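Local coordinates for protein Emp47p (form2) (Saccharomyces cerevisiae, PDB 2A6Z) that recognises carbohydrate without needing calcium, as the lectin domain of a cargo receptor involved in glycoprotein secretion, at residues Lys6-Ser9 against Asp10-Leu13; Pro132-Lys135 against Thr136-Tyr139; Leu165-Asp168 against Asn169-Lys172. One frame throughout, in Å; residues are numbered along the deposited sequence.

Contact 1 of 3, residues Lys6-Ser9 against Asp10-Leu13; sequences KLSS and DYSL
The Tyr11 ring is met at its edge, near its own plane, by the hydroxyl of Ser8, whose OG lies 3.3 Å from Tyr11 CD2. Ser8 OG stands anti to the backbone N (chi1 170°), on the side of its own carbonyl carbon, and this turns it toward the ring. A second flat group, the peptide carbonyl of Ser8, is approached from both faces. Ser12 OG donates to Ser8 O over 2.8 Å from one face, while Tyr11 N reaches Ser8 O over 3.1 Å from the opposite face. Both donors stand well out of the carbonyl plane, neither on a lone pair; the one oxygen thus takes two bonds, from two residues of the returning chain. Ser12 places its hydroxyl for this by setting OG beside its backbone N, chi1 -60°. Residues 8-12 form two overlapping tight turns: after the Ser8-Tyr11 bond, Ser12 N donates to Ser9 O at 3.2 Å, with a nearly straight N-H...O angle of 166°. The doubled turn belongs to the N-terminal chain of the legume-like lectin domain, where Ser8 and Leu13 pair through their backbones with strand 210-220 and Tyr11 reaches strand 48-58, its OH bonding to Gly56 O. Ser12 OG also accepts from Phe218 N, so the hydroxyl that ties the turn together fastens it to the sheet as well. Leu7 approaches the same hydroxyl with a methyl group, CD1 lying 3.6 Å from Ser12 OG, while its side chain touches Gln217 and Phe219. On the exposed side of the turn a water links the side chains of Ser9 and Asp10: it sits 2.7 Å from Ser9 OG and donates to Asp10 OD1 across 2.8 Å.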
loop_
_atom_site.group_PDB
_atom_site.type_symbol
_atom_site.label_atom_id
_atom_site.label_comp_id
_atom_site.label_asym_id
_atom_site.label_seq_id
_atom_site.Cartn_x
_atom_site.Cartn_y
_atom_site.Cartn_z
ATOM N N LYS A 6 -11.238 -6.598 17.406
ATOM C CA LYS A 6 -9.793 -6.740 17.198
ATOM C C LYS A 6 -9.143 -5.546 16.500
ATOM O O LYS A 6 -7.954 -5.498 16.225
ATOM C CB LYS A 6 -9.519 -8.028 16.371
ATOM C CG LYS A 6 -9.956 -9.307 17.121
ATOM C CD LYS A 6 -9.525 -10.578 16.444
ATOM C CE LYS A 6 -10.286 -10.923 15.182
ATOM N NZ LYS A 6 -9.684 -12.097 14.454
ATOM N N LEU A 7 -9.965 -4.535 16.209
ATOM C CA LEU A 7 -9.489 -3.351 15.536
ATOM C C LEU A 7 -8.510 -2.599 16.405
ATOM O O LEU A 7 -8.730 -2.448 17.618
ATOM C CB LEU A 7 -10.691 -2.468 15.235
ATOM C CG LEU A 7 -10.450 -1.186 14.419
ATOM C CD1 LEU A 7 -10.131 -1.497 12.973
ATOM C CD2 LEU A 7 -11.676 -0.266 14.483
ATOM N N SER A 8 -7.421 -2.145 15.791
ATOM C CA SER A 8 -6.441 -1.319 16.454
ATOM C C SER A 8 -6.598 0.107 15.994
ATOM O O SER A 8 -6.116 0.452 14.893
ATOM C CB SER A 8 -5.012 -1.788 16.122
ATOM O OG SER A 8 -4.120 -0.793 16.614
ATOM N N SER A 9 -7.239 0.933 16.805
ATOM C CA SER A 9 -7.472 2.317 16.392
ATOM C C SER A 9 -6.174 3.027 16.151
ATOM O O SER A 9 -6.134 3.891 15.259
ATOM C CB SER A 9 -8.265 2.916 17.562
ATOM O OG SER A 9 -8.325 4.287 17.346
ATOM N N ASP A 10 -5.151 2.735 16.934
ATOM C CA ASP A 10 -3.907 3.461 16.826
ATOM C C ASP A 10 -3.268 3.349 15.465
ATOM O O ASP A 10 -2.519 4.267 15.029
ATOM C CB ASP A 10 -2.878 2.938 17.864
ATOM C CG ASP A 10 -3.328 3.298 19.283
ATOM O OD1 ASP A 10 -4.191 4.168 19.494
ATOM O OD2 ASP A 10 -2.766 2.653 20.157
ATOM N N TYR A 11 -3.531 2.238 14.745
ATOM C CA TYR A 11 -2.897 1.991 13.436
ATOM C C TYR A 11 -3.892 2.025 12.307
ATOM O O TYR A 11 -3.603 1.538 11.215
ATOM C CB TYR A 11 -2.098 0.676 13.501
ATOM C CG TYR A 11 -0.958 0.779 14.475
ATOM C CD1 TYR A 11 0.169 1.510 14.228
ATOM C CD2 TYR A 11 -1.047 0.211 15.738
ATOM C CE1 TYR A 11 1.197 1.640 15.098
ATOM C CE2 TYR A 11 0.003 0.324 16.657
ATOM C CZ TYR A 11 1.126 1.026 16.336
ATOM O OH TYR A 11 2.163 1.181 17.242
ATOM N N SER A 12 -5.085 2.573 12.529
ATOM C CA SER A 12 -6.142 2.651 11.565
ATOM C C SER A 12 -6.384 4.083 11.097
ATOM O O SER A 12 -6.026 5.048 11.753
ATOM C CB SER A 12 -7.461 2.029 12.063
ATOM O OG SER A 12 -7.278 0.660 12.362
ATOM N N LEU A 13 -7.012 4.170 9.934
ATOM C CA LEU A 13 -7.449 5.397 9.276
ATOM C C LEU A 13 -8.956 5.261 9.105
ATOM O O LEU A 13 -9.444 4.662 8.100
ATOM C CB LEU A 13 -6.770 5.551 7.915
ATOM C CG LEU A 13 -7.120 6.810 7.156
ATOM C CD1 LEU A 13 -6.488 8.028 7.768
ATOM C CD2 LEU A 13 -6.683 6.594 5.687
HETATM O O HOH W 1 -6.192 5.645 18.216
#

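Contact 2 of 3, residues Pro132-Lys135 against Thr136-Tyr139; sequences PVDK and TKIY
Asp134 OD1 accepts two bonds from Thr136: the hydroxyl OG1 at 2.5 Å, a short contact, and the backbone N at 2.9 Å. The hydroxyl comes on the syn side of the carboxylate and the amide on the anti side, both from the same face of its plane and about 30-35° out of it, which should restrict rotation of the acid. Thr136 turns OG1 back to the acid by holding it between its own backbone N and carbonyl carbon, chi1 66°. The other oxygen, Asp134 OD2, runs past the aliphatic part of Lys137, with CE 3.6 Å away; the ammonium NZ stays 4.5 Å from OD2, too far for a salt bridge, though the opposite charges may still attract. The hydrogen bond from Thr136 N to Asp134 OD1 makes an Asx turn, and Lys137 N closes a tight turn on the same residue by donating to Asp134 O at 3.0 Å, nearly straight at 163°. Together they start the short 3-10 turn leading into helix 138-141, in the connection between strands 121-128 and 144-147 of the beta sandwich. Behind this first shell, Ile138 N makes a weak bond to Lys135 O, and Ile138 CG2 rests against that oxygen at 3.4 Å. The same methyl lies over the centre of one face of the Tyr139 ring. Ile138 also packs on Gln109 and Leu111 of strand 108-113, Tyr139 OH bonds Asp113, and Lys135 NZ reaches out to Gln97 O.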
loop_
_atom_site.group_PDB
_atom_site.type_symbol
_atom_site.label_atom_id
_atom_site.label_comp_id
_atom_site.label_asym_id
_atom_site.label_seq_id
_atom_site.Cartn_x
_atom_site.Cartn_y
_atom_site.Cartn_z
ATOM N N PRO A 132 19.366 -0.871 -2.807
ATOM C CA PRO A 132 18.139 -0.535 -3.552
ATOM C C PRO A 132 17.781 -1.682 -4.499
ATOM O O PRO A 132 18.587 -2.365 -5.104
ATOM C CB PRO A 132 18.590 0.726 -4.309
ATOM C CG PRO A 132 20.050 0.421 -4.552
ATOM C CD PRO A 132 20.495 0.002 -3.163
ATOM N N VAL A 133 16.443 -1.882 -4.629
ATOM C CA VAL A 133 15.989 -2.815 -5.668
ATOM C C VAL A 133 16.281 -2.223 -7.062
ATOM O O VAL A 133 16.379 -1.014 -7.284
ATOM C CB VAL A 133 14.528 -3.143 -5.480
ATOM C CG1 VAL A 133 14.218 -3.709 -4.088
ATOM C CG2 VAL A 133 13.656 -1.912 -5.705
ATOM N N ASP A 134 16.399 -3.126 -8.017
ATOM C CA ASP A 134 16.609 -2.760 -9.422
ATOM C C ASP A 134 15.239 -2.536 -10.036
ATOM O O ASP A 134 14.491 -3.497 -10.272
ATOM C CB ASP A 134 17.371 -3.852 -10.126
ATOM C CG ASP A 134 17.741 -3.478 -11.559
ATOM O OD1 ASP A 134 17.061 -2.589 -12.130
ATOM O OD2 ASP A 134 18.677 -4.092 -12.049
ATOM N N LYS A 135 14.850 -1.304 -10.305
ATOM C CA LYS A 135 13.526 -1.043 -10.818
ATOM C C LYS A 135 13.312 -1.673 -12.171
ATOM O O LYS A 135 12.149 -1.948 -12.502
ATOM C CB LYS A 135 13.248 0.476 -10.853
ATOM C CG LYS A 135 13.161 1.051 -9.448
ATOM C CD LYS A 135 12.644 2.484 -9.505
ATOM C CE LYS A 135 13.657 3.493 -9.021
ATOM N NZ LYS A 135 13.177 4.886 -9.372
ATOM N N THR A 136 14.407 -1.894 -12.918
ATOM C CA THR A 136 14.251 -2.440 -14.241
ATOM C C THR A 136 13.914 -3.935 -14.178
ATOM O O THR A 136 13.582 -4.466 -15.227
ATOM C CB THR A 136 15.506 -2.265 -15.121
ATOM O OG1 THR A 136 16.581 -3.047 -14.585
ATOM C CG2 THR A 136 15.952 -0.815 -15.125
ATOM N N LYS A 137 13.968 -4.594 -13.036
ATOM C CA LYS A 137 13.669 -6.002 -12.882
ATOM C C LYS A 137 12.445 -6.275 -11.988
ATOM O O LYS A 137 12.217 -7.418 -11.595
ATOM C CB LYS A 137 14.887 -6.749 -12.338
ATOM C CG LYS A 137 16.100 -6.579 -13.290
ATOM C CD LYS A 137 17.281 -7.368 -12.718
ATOM C CE LYS A 137 18.557 -7.368 -13.523
ATOM N NZ LYS A 137 18.403 -7.471 -14.977
ATOM N N ILE A 138 11.704 -5.200 -11.649
ATOM C CA ILE A 138 10.674 -5.382 -10.612
ATOM C C ILE A 138 9.664 -6.465 -10.978
ATOM O O ILE A 138 9.279 -7.225 -10.088
ATOM C CB ILE A 138 10.020 -4.015 -10.356
ATOM C CG1 ILE A 138 9.200 -4.020 -9.058
ATOM C CG2 ILE A 138 9.235 -3.440 -11.544
ATOM C CD1 ILE A 138 8.929 -2.592 -8.566
ATOM N N TYR A 139 9.251 -6.545 -12.248
ATOM C CA TYR A 139 8.201 -7.520 -12.561
ATOM C C TYR A 139 8.712 -8.962 -12.472
ATOM O O TYR A 139 8.007 -9.865 -12.004
ATOM C CB TYR A 139 7.571 -7.227 -13.951
ATOM C CG TYR A 139 7.055 -5.785 -13.961
ATOM C CD1 TYR A 139 6.011 -5.382 -13.110
ATOM C CD2 TYR A 139 7.644 -4.804 -14.777
ATOM C CE1 TYR A 139 5.548 -4.081 -13.100
ATOM C CE2 TYR A 139 7.189 -3.511 -14.746
ATOM C CZ TYR A 139 6.152 -3.152 -13.904
ATOM O OH TYR A 139 5.737 -1.841 -13.913
#

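Contact 3 of 3, residues Leu165-Asp168 against Asn169-Lys172; sequences LEDD and NLLK
The backbone turns sharply at Asp168 and Asn169, two consecutive residues with positive phi (57° and 64°) in the left-handed helical region, before strand 170-175 begins. The left-handed twist at Asn169 brings its CB within 3.0 Å of Asp168 O, a tight fit forced by the backbone. Across the loop Leu165 and Asn169 cross obliquely, and the methyl CD1 of Leu165 touches the amide oxygen Asn169 OD1 at 3.2 Å. The polar links here run through water. One water donates both to Leu165 O and, over 2.8 Å, to Asn169 OD1, bridging the start and the end of the loop. A second serves the other side of the same amide, accepting from Asn169 ND2 over 2.9 Å while donating to Asp168 O. Each end of the carboxamide therefore has a water of its own. On another side of the loop, the side chains of Asp167 and Leu170 run alongside each other in a common direction. Leu170 sets CG anti to its backbone N (chi1 -176°), which carries CD2 alongside the carboxylate, 3.7 Å from Asp167 OD2; Leu170 CB rests 3.6 Å from Asp167 O. The other carboxylate oxygen, Asp167 OD1, makes a salt bridge with Arg184, and the Leu170 side chain also touches Arg184. Leu165 N and Glu166 OE1 each bond Ser62 OG, tying the loop to the start of strand 63-72. Two residues of the outgoing chain, Asn169 and Leu170, stand opposite the single residue Asp164 at the end of strand 153-164: this is a G1 beta bulge at the loop end of the hairpin between strands 153-164 and 170-175.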
loop_
_atom_site.group_PDB
_atom_site.type_symbol
_atom_site.label_atom_id
_atom_site.label_comp_id
_atom_site.label_asym_id
_atom_site.label_seq_id
_atom_site.Cartn_x
_atom_site.Cartn_y
_atom_site.Cartn_z
ATOM N N LEU A 165 0.858 -15.856 12.334
ATOM C CA LEU A 165 1.849 -16.651 13.030
ATOM C C LEU A 165 1.266 -17.942 13.571
ATOM O O LEU A 165 2.057 -18.819 13.894
ATOM C CB LEU A 165 2.415 -15.871 14.252
ATOM C CG LEU A 165 3.436 -14.767 13.981
ATOM C CD1 LEU A 165 4.665 -15.282 13.183
ATOM C CD2 LEU A 165 2.817 -13.581 13.315
ATOM N N GLU A 166 -0.060 -18.026 13.635
ATOM C CA GLU A 166 -0.724 -19.238 14.132
ATOM C C GLU A 166 -1.107 -20.151 12.952
ATOM O O GLU A 166 -1.822 -21.150 13.185
ATOM C CB GLU A 166 -1.993 -18.846 14.905
ATOM C CG GLU A 166 -1.711 -18.229 16.251
ATOM C CD GLU A 166 -1.192 -16.796 16.160
ATOM O OE1 GLU A 166 -1.908 -15.954 15.536
ATOM O OE2 GLU A 166 -0.129 -16.488 16.760
ATOM N N ASP A 167 -0.599 -19.866 11.739
ATOM C CA ASP A 167 -0.755 -20.766 10.585
ATOM C C ASP A 167 0.588 -20.866 9.864
ATOM O O ASP A 167 0.658 -20.762 8.645
ATOM C CB ASP A 167 -1.916 -20.232 9.711
ATOM C CG ASP A 167 -2.437 -21.256 8.702
ATOM O OD1 ASP A 167 -1.972 -22.420 8.682
ATOM O OD2 ASP A 167 -3.339 -20.865 7.919
ATOM N N ASP A 168 1.663 -21.051 10.647
ATOM C CA ASP A 168 3.031 -21.253 10.104
ATOM C C ASP A 168 3.456 -20.101 9.211
ATOM O O ASP A 168 4.035 -20.273 8.132
ATOM C CB ASP A 168 3.092 -22.630 9.386
ATOM C CG ASP A 168 2.950 -23.724 10.418
ATOM O OD1 ASP A 168 3.783 -23.812 11.350
ATOM O OD2 ASP A 168 1.993 -24.517 10.391
ATOM N N ASN A 169 3.238 -18.854 9.695
ATOM C CA ASN A 169 3.724 -17.646 9.088
ATOM C C ASN A 169 3.075 -17.444 7.696
ATOM O O ASN A 169 3.782 -17.120 6.750
ATOM C CB ASN A 169 5.266 -17.613 8.933
ATOM C CG ASN A 169 5.927 -18.137 10.165
ATOM O OD1 ASN A 169 5.742 -17.574 11.275
ATOM N ND2 ASN A 169 6.743 -19.158 9.970
ATOM N N LEU A 170 1.762 -17.638 7.615
ATOM C CA LEU A 170 1.089 -17.442 6.320
ATOM C C LEU A 170 0.896 -15.938 6.071
ATOM O O LEU A 170 0.209 -15.235 6.838
ATOM C CB LEU A 170 -0.278 -18.137 6.361
ATOM C CG LEU A 170 -1.036 -18.080 5.002
ATOM C CD1 LEU A 170 -0.280 -18.866 3.950
ATOM C CD2 LEU A 170 -2.437 -18.615 5.181
ATOM N N LEU A 171 1.452 -15.471 4.966
ATOM C CA LEU A 171 1.236 -14.098 4.441
ATOM C C LEU A 171 0.250 -14.249 3.284
ATOM O O LEU A 171 0.550 -14.983 2.338
ATOM C CB LEU A 171 2.549 -13.518 3.967
ATOM C CG LEU A 171 2.457 -12.184 3.256
ATOM C CD1 LEU A 171 1.920 -11.075 4.204
ATOM C CD2 LEU A 171 3.831 -11.776 2.717
ATOM N N LYS A 172 -0.873 -13.566 3.370
ATOM C CA LYS A 172 -1.902 -13.678 2.349
ATOM C C LYS A 172 -2.378 -12.276 1.995
ATOM O O LYS A 172 -2.493 -11.400 2.854
ATOM C CB LYS A 172 -3.060 -14.541 2.853
ATOM C CG LYS A 172 -4.206 -14.708 1.859
ATOM C CD LYS A 172 -5.119 -15.827 2.245
ATOM C CE LYS A 172 -5.923 -15.495 3.421
ATOM N NZ LYS A 172 -6.817 -16.671 3.633
HETATM O O HOH W 2 5.012 -18.939 13.622
HETATM O O HOH W 3 6.894 -20.421 7.408
#

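In the fold
The three contacts follow one another along the chain, 6-13, 132-139, then 165-172, without touching. Contacts 1 and 2 lie on opposite sides of the chain's centre, their centres 32 Å apart. Contact 3 is nearer to contact 1, with centres 21 Å and nearest atoms about 9 Å apart, than to contact 2, at 27 Å between centres. All shape peripheral loops and turns around the two antiparallel sheets of one lectin sandwich. Contact 1 binds the N-terminal chain to strand 210-220 of one and 48-58 of the other, while contacts 2 and 3 each connect strands within a single sheet, contact 2 leading to edge strand 144-147 and contact 3 closing a hairpin in the sheet containing 210-220.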